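Local coordinates for abietadiene synthase, chloroplastic (Abies grandis, PDB 3S9V), which belongs to the terpene synthase family of chloroplast enzymes, with regular structure that is nearly all helix and a metal-binding domain, at residues 509-514 and 753-757; 503-507 and 528-532; 143-147 and 406-410. One frame throughout, in Å; residues are numbered along the deposited sequence.

Overall arrangement
Followed from the N terminus, the chain first closes a long loop at contact 3, where residues 143-147, between helices 122-136 and 151-164, meet residues 406-410, just before helix 413-422. Contacts 1 and 2 come later, on the opposite side of the chain's centre, and share helix 504-514. Contact 2 joins the start of that helix to helix 521-541, a short closure. Contact 1 joins its later turns to helix 741-757, 239 residues on, so the two closures cross. Their centres lie 11 Å apart, and Pro511 packs against Thr528. Contact 3 stands alone, its centre about 38 Å from that of contact 1.

Contact 1: residues 509-514 and 753-757; sequences FSPASF and IMQLF
Ile753 drops into a hole lined by Phe509, Ser510, Ser513 and Phe514, a knobs-into-holes contact between helices 504-514 and 741-757 of the helical terpene synthase fold. The segment axes cross at 118° and come no closer than 11.3 Å. One branch of the isoleucine is Ile753 CG2, 3.5 Å from Ser510 OG. The other runs through Ile753 CG1, which meets the edge of the Phe514 ring at Phe514 CE2, 4.0 Å away, and on to CD1. Ile753 CD1 lies 3.4 Å from Ser513 OG and also touches Phe509 CE2. Chi1 of Phe509, 157°, swings its ring away from the backbone N and out toward helix 741-757. There it meets Phe757 by the edge, the two rings nearly coplanar and offset past one another, with Phe509 CE2 and Phe757 CE2 only 3.3 Å from each other: a tight approach. Leu756 CD2 touches the Phe509 rim at CZ. Helix 768-781 adds His775 and Cys779 to the surroundings of Phe509, and Met429 packs on both Ser513 and Ile753. The Ser513 hydroxyl, though beside a methyl, has a partner. Set between its backbone N and carbonyl carbon (chi1 81°), OG turns back onto the preceding turn: Ser513 OG donates to Ser510 O at 2.7 Å, aimed at a lone pair within the plane of the carbonyl, and this oxygen also accepts from Ser513 N.

Contact 2: residues 503-507 and 528-532; sequences RVTEI and TKTSN
Two successive helices of the terpene synthase metal-binding domain, 504-514 and 521-541, pack here through Ile507, which projects from the first onto Thr528, Ser531 and Asn532 of the second. No hydrogen bond crosses between the segments; the fit is one of methyl groups against a surface of mixed carbon and polar atoms. Ile507 does this with two separate branches. Ile507 CG2 settles between turns of the opposite helix, 3.6 Å from the carbonyl oxygen of Thr528 and 3.7 Å from Ser531 CB, and also touches the methyl CG2 of Thr528. The other branch runs out fully extended, chi2 at 180°, and carries CD1 across the side chain of Asn532 at about a right angle. Ile507 CD1 lies almost squarely above the carboxamide plane, 3.5 Å from Asn532 CG and 3.4 Å from Asn532 ND2. Val504 comes from the other side, but low, near the edge of the amide, where Val504 CG2 is 3.7 Å from Asn532 ND2. Hemmed in between two aliphatic side chains, ND2 is a buried polar atom with no hydrogen-bonding partner in the model. The hydroxyls fare differently: Thr528 OG1 bonds to Arg524 O, and Ser531 OG to Tyr527 O, each turning back to its own helix and leaving its carbon to face Ile507. Helix 461-491 closes the neighbourhood, Leu485 packing on Val504 and Thr528, and Trp489 on Val504 and Asn532. Three helices thus meet in a mostly aliphatic layer with one amide among it, side chain against side chain, as is characteristic of the all-alpha bundle that terpene synthase metal-binding domains adopt.

Contact 3: residues 143-147 and 406-410; sequences ADSHR and KWAFK
The two segments run here as irregular loops, neither helix nor strand, that draw closest at Ser145 and Trp407, with CA atoms 5.5 Å apart. The indole of Trp407 is the surface on which the first loop rests. Asp144 lays its CB over the five-membered ring, a CH-pi contact with CB 3.8 Å from the ring centroid and 17° off the normal, while Ser145 N sits over the same face. Ser145 CB touches the six-membered ring at Trp407 CE3, 3.6 Å away, slanting in from beyond its rim. The indole thus lies between Lys406 CG on one face and Asp144 CB, with backbone Asp144 O and Ser145 N, on the other. His146, with CG turned away from its carbonyl carbon (chi1 -54°), points its ring at the second loop: the edge meets Ala408 CA, and His146 CD2 comes to 3.7 Å from Phe409 CE1, rim against rim. Leu448 packs on both His146 and Phe409, and Leu100 on Ser145 and Phe409. His146 NE2 approaches Trp407 O at 3.3 Å, but the angle is too poor for a hydrogen bond. The polar link is indirect: one water accepts from His146 N at 3.0 Å and donates to Trp407 O. The chemistry therefore implies a surface seam joined by CH-pi and edge contacts and a bridging water rather than by direct polar bonds, consistent with two helical domains abutting.

Contact 1: residues 509-514 and 753-757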
loop_
_atom_site.group_PDB
_atom_site.type_symbol
_atom_site.label_atom_id
_atom_site.label_comp_id
_atom_site.label_asym_id
_atom_site.label_seq_id
_atom_site.Cartn_x
_atom_site.Cartn_y
_atom_site.Cartn_z
ATOM N N PHE A 509 19.609 -0.125 -12.883
ATOM C CA PHE A 509 18.574 0.376 -11.993
ATOM C C PHE A 509 17.340 -0.517 -12.018
ATOM O O PHE A 509 16.755 -0.816 -10.978
ATOM C CB PHE A 509 18.163 1.791 -12.404
ATOM C CG PHE A 509 16.780 2.178 -11.943
ATOM C CD1 PHE A 509 16.523 2.437 -10.602
ATOM C CD2 PHE A 509 15.728 2.251 -12.848
ATOM C CE1 PHE A 509 15.241 2.763 -10.173
ATOM C CE2 PHE A 509 14.434 2.576 -12.425
ATOM C CZ PHE A 509 14.194 2.832 -11.089
ATOM N N SER A 510 16.947 -0.927 -13.218
ATOM C CA SER A 510 15.766 -1.753 -13.398
ATOM C C SER A 510 15.671 -2.958 -12.474
ATOM O O SER A 510 14.846 -2.976 -11.565
ATOM C CB SER A 510 15.655 -2.197 -14.859
ATOM O OG SER A 510 15.429 -1.079 -15.697
ATOM N N PRO A 511 16.513 -3.981 -12.678
ATOM C CA PRO A 511 16.388 -5.125 -11.772
ATOM C C PRO A 511 16.661 -4.765 -10.312
ATOM O O PRO A 511 16.068 -5.340 -9.401
ATOM C CB PRO A 511 17.405 -6.114 -12.330
ATOM C CG PRO A 511 18.483 -5.213 -12.831
ATOM C CD PRO A 511 17.706 -4.116 -13.532
ATOM N N ALA A 512 17.557 -3.813 -10.094
ATOM C CA ALA A 512 17.901 -3.400 -8.741
ATOM C C ALA A 512 16.688 -2.833 -8.015
ATOM O O ALA A 512 16.572 -2.941 -6.805
ATOM C CB ALA A 512 19.025 -2.359 -8.782
ATOM N N SER A 513 15.778 -2.231 -8.764
ATOM C CA SER A 513 14.592 -1.642 -8.171
ATOM C C SER A 513 13.543 -2.664 -7.721
ATOM O O SER A 513 12.713 -2.344 -6.861
ATOM C CB SER A 513 13.946 -0.666 -9.155
ATOM O OG SER A 513 13.161 -1.364 -10.112
ATOM N N PHE A 514 13.562 -3.876 -8.281
ATOM C CA PHE A 514 12.566 -4.874 -7.886
ATOM C C PHE A 514 13.079 -6.200 -7.325
ATOM O O PHE A 514 12.468 -6.739 -6.407
ATOM C CB PHE A 514 11.544 -5.111 -9.020
ATOM C CG PHE A 514 12.123 -5.719 -10.275
ATOM C CD1 PHE A 514 12.320 -7.095 -10.377
ATOM C CD2 PHE A 514 12.441 -4.916 -11.369
ATOM C CE1 PHE A 514 12.827 -7.670 -11.555
ATOM C CE2 PHE A 514 12.946 -5.473 -12.550
ATOM C CZ PHE A 514 13.140 -6.854 -12.641
ATOM N N ILE A 753 8.574 -1.771 -14.878
ATOM C CA ILE A 753 9.708 -0.914 -15.180
ATOM C C ILE A 753 9.421 -0.108 -16.443
ATOM O O ILE A 753 9.761 1.068 -16.512
ATOM C CB ILE A 753 11.011 -1.743 -15.353
ATOM C CG1 ILE A 753 11.651 -1.979 -13.989
ATOM C CG2 ILE A 753 12.004 -1.011 -16.243
ATOM C CD1 ILE A 753 12.052 -0.685 -13.276
ATOM N N MET A 754 8.783 -0.733 -17.432
ATOM C CA MET A 754 8.457 -0.035 -18.672
ATOM C C MET A 754 7.350 1.002 -18.445
ATOM O O MET A 754 7.384 2.099 -19.000
ATOM C CB MET A 754 8.036 -1.034 -19.752
ATOM C CG MET A 754 9.168 -1.938 -20.255
ATOM S SD MET A 754 10.496 -1.065 -21.137
ATOM C CE MET A 754 9.681 -0.742 -22.712
ATOM N N GLN A 755 6.362 0.652 -17.632
ATOM C CA GLN A 755 5.293 1.586 -17.338
ATOM C C GLN A 755 5.904 2.828 -16.673
ATOM O O GLN A 755 5.446 3.944 -16.893
ATOM C CB GLN A 755 4.271 0.945 -16.399
ATOM C CG GLN A 755 3.390 -0.111 -17.046
ATOM C CD GLN A 755 2.640 0.430 -18.237
ATOM O OE1 GLN A 755 2.090 1.523 -18.185
ATOM N NE2 GLN A 755 2.604 -0.337 -19.317
ATOM N N LEU A 756 6.949 2.629 -15.870
ATOM C CA LEU A 756 7.606 3.739 -15.185
ATOM C C LEU A 756 8.484 4.580 -16.121
ATOM O O LEU A 756 8.386 5.808 -16.140
ATOM C CB LEU A 756 8.455 3.223 -14.017
ATOM C CG LEU A 756 9.211 4.302 -13.223
ATOM C CD1 LEU A 756 8.222 5.229 -12.523
ATOM C CD2 LEU A 756 10.122 3.648 -12.202
ATOM N N PHE A 757 9.331 3.928 -16.906
ATOM C CA PHE A 757 10.202 4.669 -17.801
ATOM C C PHE A 757 9.454 5.436 -18.875
ATOM O O PHE A 757 9.886 6.509 -19.274
ATOM C CB PHE A 757 11.219 3.738 -18.472
ATOM C CG PHE A 757 12.364 3.336 -17.584
ATOM C CD1 PHE A 757 13.408 2.568 -18.089
ATOM C CD2 PHE A 757 12.407 3.725 -16.251
ATOM C CE1 PHE A 757 14.478 2.192 -17.279
ATOM C CE2 PHE A 757 13.468 3.358 -15.436
ATOM C CZ PHE A 757 14.507 2.588 -15.953
#

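Contact 2: residues 503-507 and 528-532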
loop_
_atom_site.group_PDB
_atom_site.type_symbol
_atom_site.label_atom_id
_atom_site.label_comp_id
_atom_site.label_asym_id
_atom_site.label_seq_id
_atom_site.Cartn_x
_atom_site.Cartn_y
_atom_site.Cartn_z
ATOM N N ARG A 503 24.976 3.065 -21.106
ATOM C CA ARG A 503 24.036 3.374 -20.028
ATOM C C ARG A 503 23.822 2.219 -19.048
ATOM O O ARG A 503 22.685 1.860 -18.726
ATOM C CB ARG A 503 22.695 3.804 -20.625
ATOM C CG ARG A 503 22.238 2.952 -21.793
ATOM C CD ARG A 503 21.003 3.552 -22.445
ATOM N NE ARG A 503 20.785 3.029 -23.790
ATOM C CZ ARG A 503 19.913 3.533 -24.655
ATOM N NH1 ARG A 503 19.169 4.579 -24.318
ATOM N NH2 ARG A 503 19.794 3.003 -25.864
ATOM N N VAL A 504 24.923 1.655 -18.563
ATOM C CA VAL A 504 24.878 0.538 -17.624
ATOM C C VAL A 504 24.112 0.873 -16.345
ATOM O O VAL A 504 23.348 0.054 -15.846
ATOM C CB VAL A 504 26.305 0.077 -17.237
ATOM C CG1 VAL A 504 26.236 -1.021 -16.185
ATOM C CG2 VAL A 504 27.037 -0.424 -18.470
ATOM N N THR A 505 24.328 2.076 -15.820
ATOM C CA THR A 505 23.666 2.522 -14.596
ATOM C C THR A 505 22.156 2.540 -14.757
ATOM O O THR A 505 21.419 1.987 -13.944
ATOM C CB THR A 505 24.108 3.944 -14.205
ATOM O OG1 THR A 505 25.526 3.972 -14.008
ATOM C CG2 THR A 505 23.411 4.384 -12.931
ATOM N N GLU A 506 21.710 3.205 -15.812
ATOM C CA GLU A 506 20.296 3.325 -16.127
ATOM C C GLU A 506 19.669 1.938 -16.268
ATOM O O GLU A 506 18.554 1.701 -15.809
ATOM C CB GLU A 506 20.164 4.122 -17.424
ATOM C CG GLU A 506 18.769 4.462 -17.885
ATOM C CD GLU A 506 18.809 5.391 -19.090
ATOM O OE1 GLU A 506 19.313 6.526 -18.940
ATOM O OE2 GLU A 506 18.354 4.987 -20.184
ATOM N N ILE A 507 20.405 1.020 -16.885
ATOM C CA ILE A 507 19.931 -0.345 -17.089
ATOM C C ILE A 507 19.996 -1.198 -15.824
ATOM O O ILE A 507 19.129 -2.045 -15.594
ATOM C CB ILE A 507 20.736 -1.045 -18.202
ATOM C CG1 ILE A 507 20.391 -0.421 -19.555
ATOM C CG2 ILE A 507 20.443 -2.539 -18.211
ATOM C CD1 ILE A 507 21.126 -1.051 -20.721
ATOM N N THR A 528 21.048 -7.349 -16.296
ATOM C CA THR A 528 21.663 -6.130 -16.788
ATOM C C THR A 528 22.427 -6.323 -18.098
ATOM O O THR A 528 22.274 -5.531 -19.033
ATOM C CB THR A 528 22.614 -5.559 -15.732
ATOM O OG1 THR A 528 21.871 -5.277 -14.537
ATOM C CG2 THR A 528 23.287 -4.289 -16.247
ATOM N N LYS A 529 23.251 -7.363 -18.166
ATOM C CA LYS A 529 24.018 -7.627 -19.377
ATOM C C LYS A 529 23.100 -7.971 -20.539
ATOM O O LYS A 529 23.271 -7.464 -21.648
ATOM C CB LYS A 529 25.020 -8.756 -19.141
ATOM C CG LYS A 529 26.232 -8.302 -18.329
ATOM C CD LYS A 529 27.102 -9.466 -17.896
ATOM C CE LYS A 529 28.263 -8.973 -17.036
ATOM N NZ LYS A 529 29.061 -10.096 -16.467
ATOM N N THR A 530 22.116 -8.822 -20.278
ATOM C CA THR A 530 21.177 -9.219 -21.313
ATOM C C THR A 530 20.355 -8.032 -21.814
ATOM O O THR A 530 20.139 -7.896 -23.014
ATOM C CB THR A 530 20.238 -10.317 -20.805
ATOM O OG1 THR A 530 21.018 -11.349 -20.182
ATOM C CG2 THR A 530 19.465 -10.918 -21.959
ATOM N N SER A 531 19.905 -7.171 -20.903
ATOM C CA SER A 531 19.131 -5.993 -21.295
ATOM C C SER A 531 19.993 -5.062 -22.139
ATOM O O SER A 531 19.550 -4.550 -23.166
ATOM C CB SER A 531 18.637 -5.227 -20.066
ATOM O OG SER A 531 17.761 -6.016 -19.289
ATOM N N ASN A 532 21.229 -4.839 -21.699
ATOM C CA ASN A 532 22.137 -3.966 -22.433
ATOM C C ASN A 532 22.337 -4.515 -23.843
ATOM O O ASN A 532 22.396 -3.757 -24.813
ATOM C CB ASN A 532 23.485 -3.858 -21.718
ATOM C CG ASN A 532 24.077 -2.467 -21.819
ATOM O OD1 ASN A 532 24.213 -1.919 -22.912
ATOM N ND2 ASN A 532 24.425 -1.884 -20.678
#

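Contact 3: residues 143-147 and 406-410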
loop_
_atom_site.group_PDB
_atom_site.type_symbol
_atom_site.label_atom_id
_atom_site.label_comp_id
_atom_site.label_asym_id
_atom_site.label_seq_id
_atom_site.Cartn_x
_atom_site.Cartn_y
_atom_site.Cartn_z
ATOM N N ALA A 143 -8.857 25.365 17.766
ATOM C CA ALA A 143 -9.911 25.231 16.761
ATOM C C ALA A 143 -9.481 24.447 15.522
ATOM O O ALA A 143 -10.285 23.723 14.934
ATOM C CB ALA A 143 -10.412 26.616 16.351
ATOM N N ASP A 144 -8.219 24.596 15.127
ATOM C CA ASP A 144 -7.687 23.900 13.957
ATOM C C ASP A 144 -7.380 22.430 14.217
ATOM O O ASP A 144 -7.038 21.694 13.287
ATOM C CB ASP A 144 -6.421 24.598 13.452
ATOM C CG ASP A 144 -6.725 25.830 12.622
ATOM O OD1 ASP A 144 -7.580 26.638 13.040
ATOM O OD2 ASP A 144 -6.102 25.993 11.552
ATOM N N SER A 145 -7.487 22.004 15.474
ATOM C CA SER A 145 -7.232 20.609 15.818
ATOM C C SER A 145 -8.468 19.797 15.429
ATOM O O SER A 145 -9.556 20.354 15.262
ATOM C CB SER A 145 -6.959 20.459 17.317
ATOM O OG SER A 145 -8.132 20.675 18.085
ATOM N N HIS A 146 -8.297 18.487 15.289
ATOM C CA HIS A 146 -9.398 17.611 14.906
ATOM C C HIS A 146 -10.267 17.171 16.081
ATOM O O HIS A 146 -9.765 16.773 17.132
ATOM C CB HIS A 146 -8.845 16.390 14.176
ATOM C CG HIS A 146 -7.981 16.740 13.007
ATOM N ND1 HIS A 146 -8.417 17.549 11.978
ATOM C CD2 HIS A 146 -6.702 16.411 12.710
ATOM C CE1 HIS A 146 -7.443 17.704 11.099
ATOM N NE2 HIS A 146 -6.391 17.024 11.521
ATOM N N ARG A 147 -11.580 17.255 15.887
ATOM C CA ARG A 147 -12.552 16.870 16.907
ATOM C C ARG A 147 -12.631 15.351 17.019
ATOM O O ARG A 147 -12.786 14.667 16.012
ATOM C CB ARG A 147 -13.938 17.415 16.541
ATOM C CG ARG A 147 -14.415 18.601 17.370
ATOM C CD ARG A 147 -15.801 19.057 16.916
ATOM N NE ARG A 147 -16.406 20.013 17.844
ATOM C CZ ARG A 147 -15.944 21.239 18.077
ATOM N NH1 ARG A 147 -14.861 21.678 17.448
ATOM N NH2 ARG A 147 -16.565 22.028 18.948
ATOM N N LYS A 406 0.901 20.113 11.039
ATOM C CA LYS A 406 1.084 19.959 12.477
ATOM C C LYS A 406 -0.150 19.508 13.252
ATOM O O LYS A 406 -0.045 19.117 14.417
ATOM C CB LYS A 406 1.608 21.267 13.084
ATOM C CG LYS A 406 0.594 22.406 13.115
ATOM C CD LYS A 406 1.116 23.576 13.947
ATOM C CE LYS A 406 0.031 24.624 14.179
ATOM N NZ LYS A 406 0.455 25.712 15.110
ATOM N N TRP A 407 -1.314 19.562 12.614
ATOM C CA TRP A 407 -2.555 19.164 13.272
ATOM C C TRP A 407 -2.992 17.743 12.929
ATOM O O TRP A 407 -3.804 17.156 13.642
ATOM C CB TRP A 407 -3.678 20.142 12.918
ATOM C CG TRP A 407 -3.419 21.529 13.408
ATOM C CD1 TRP A 407 -3.083 22.619 12.652
ATOM C CD2 TRP A 407 -3.423 21.971 14.773
ATOM N NE1 TRP A 407 -2.873 23.711 13.465
ATOM C CE2 TRP A 407 -3.074 23.342 14.770
ATOM C CE3 TRP A 407 -3.682 21.341 15.999
ATOM C CZ2 TRP A 407 -2.979 24.095 15.947
ATOM C CZ3 TRP A 407 -3.585 22.090 17.171
ATOM C CH2 TRP A 407 -3.237 23.452 17.134
ATOM N N ALA A 408 -2.447 17.193 11.846
ATOM C CA ALA A 408 -2.795 15.844 11.415
ATOM C C ALA A 408 -2.163 14.779 12.313
ATOM O O ALA A 408 -1.095 14.986 12.894
ATOM C CB ALA A 408 -2.358 15.633 9.962
ATOM N N PHE A 409 -2.827 13.635 12.418
ATOM C CA PHE A 409 -2.319 12.548 13.241
ATOM C C PHE A 409 -1.325 11.667 12.477
ATOM O O PHE A 409 -0.605 10.870 13.077
ATOM C CB PHE A 409 -3.494 11.734 13.798
ATOM C CG PHE A 409 -4.260 12.459 14.878
ATOM C CD1 PHE A 409 -4.859 13.692 14.619
ATOM C CD2 PHE A 409 -4.337 11.941 16.164
ATOM C CE1 PHE A 409 -5.517 14.398 15.627
ATOM C CE2 PHE A 409 -4.992 12.639 17.184
ATOM C CZ PHE A 409 -5.580 13.869 16.914
ATOM N N LYS A 410 -1.294 11.819 11.155
ATOM C CA LYS A 410 -0.360 11.093 10.286
ATOM C C LYS A 410 0.826 12.026 10.058
ATOM O O LYS A 410 0.632 13.232 9.898
ATOM C CB LYS A 410 -1.003 10.793 8.927
ATOM C CG LYS A 410 -2.051 9.699 8.933
ATOM C CD LYS A 410 -1.408 8.333 8.998
ATOM C CE LYS A 410 -2.429 7.238 8.747
ATOM N NZ LYS A 410 -1.760 5.914 8.670
HETATM O O HOH W 1 -5.341 18.098 15.786
#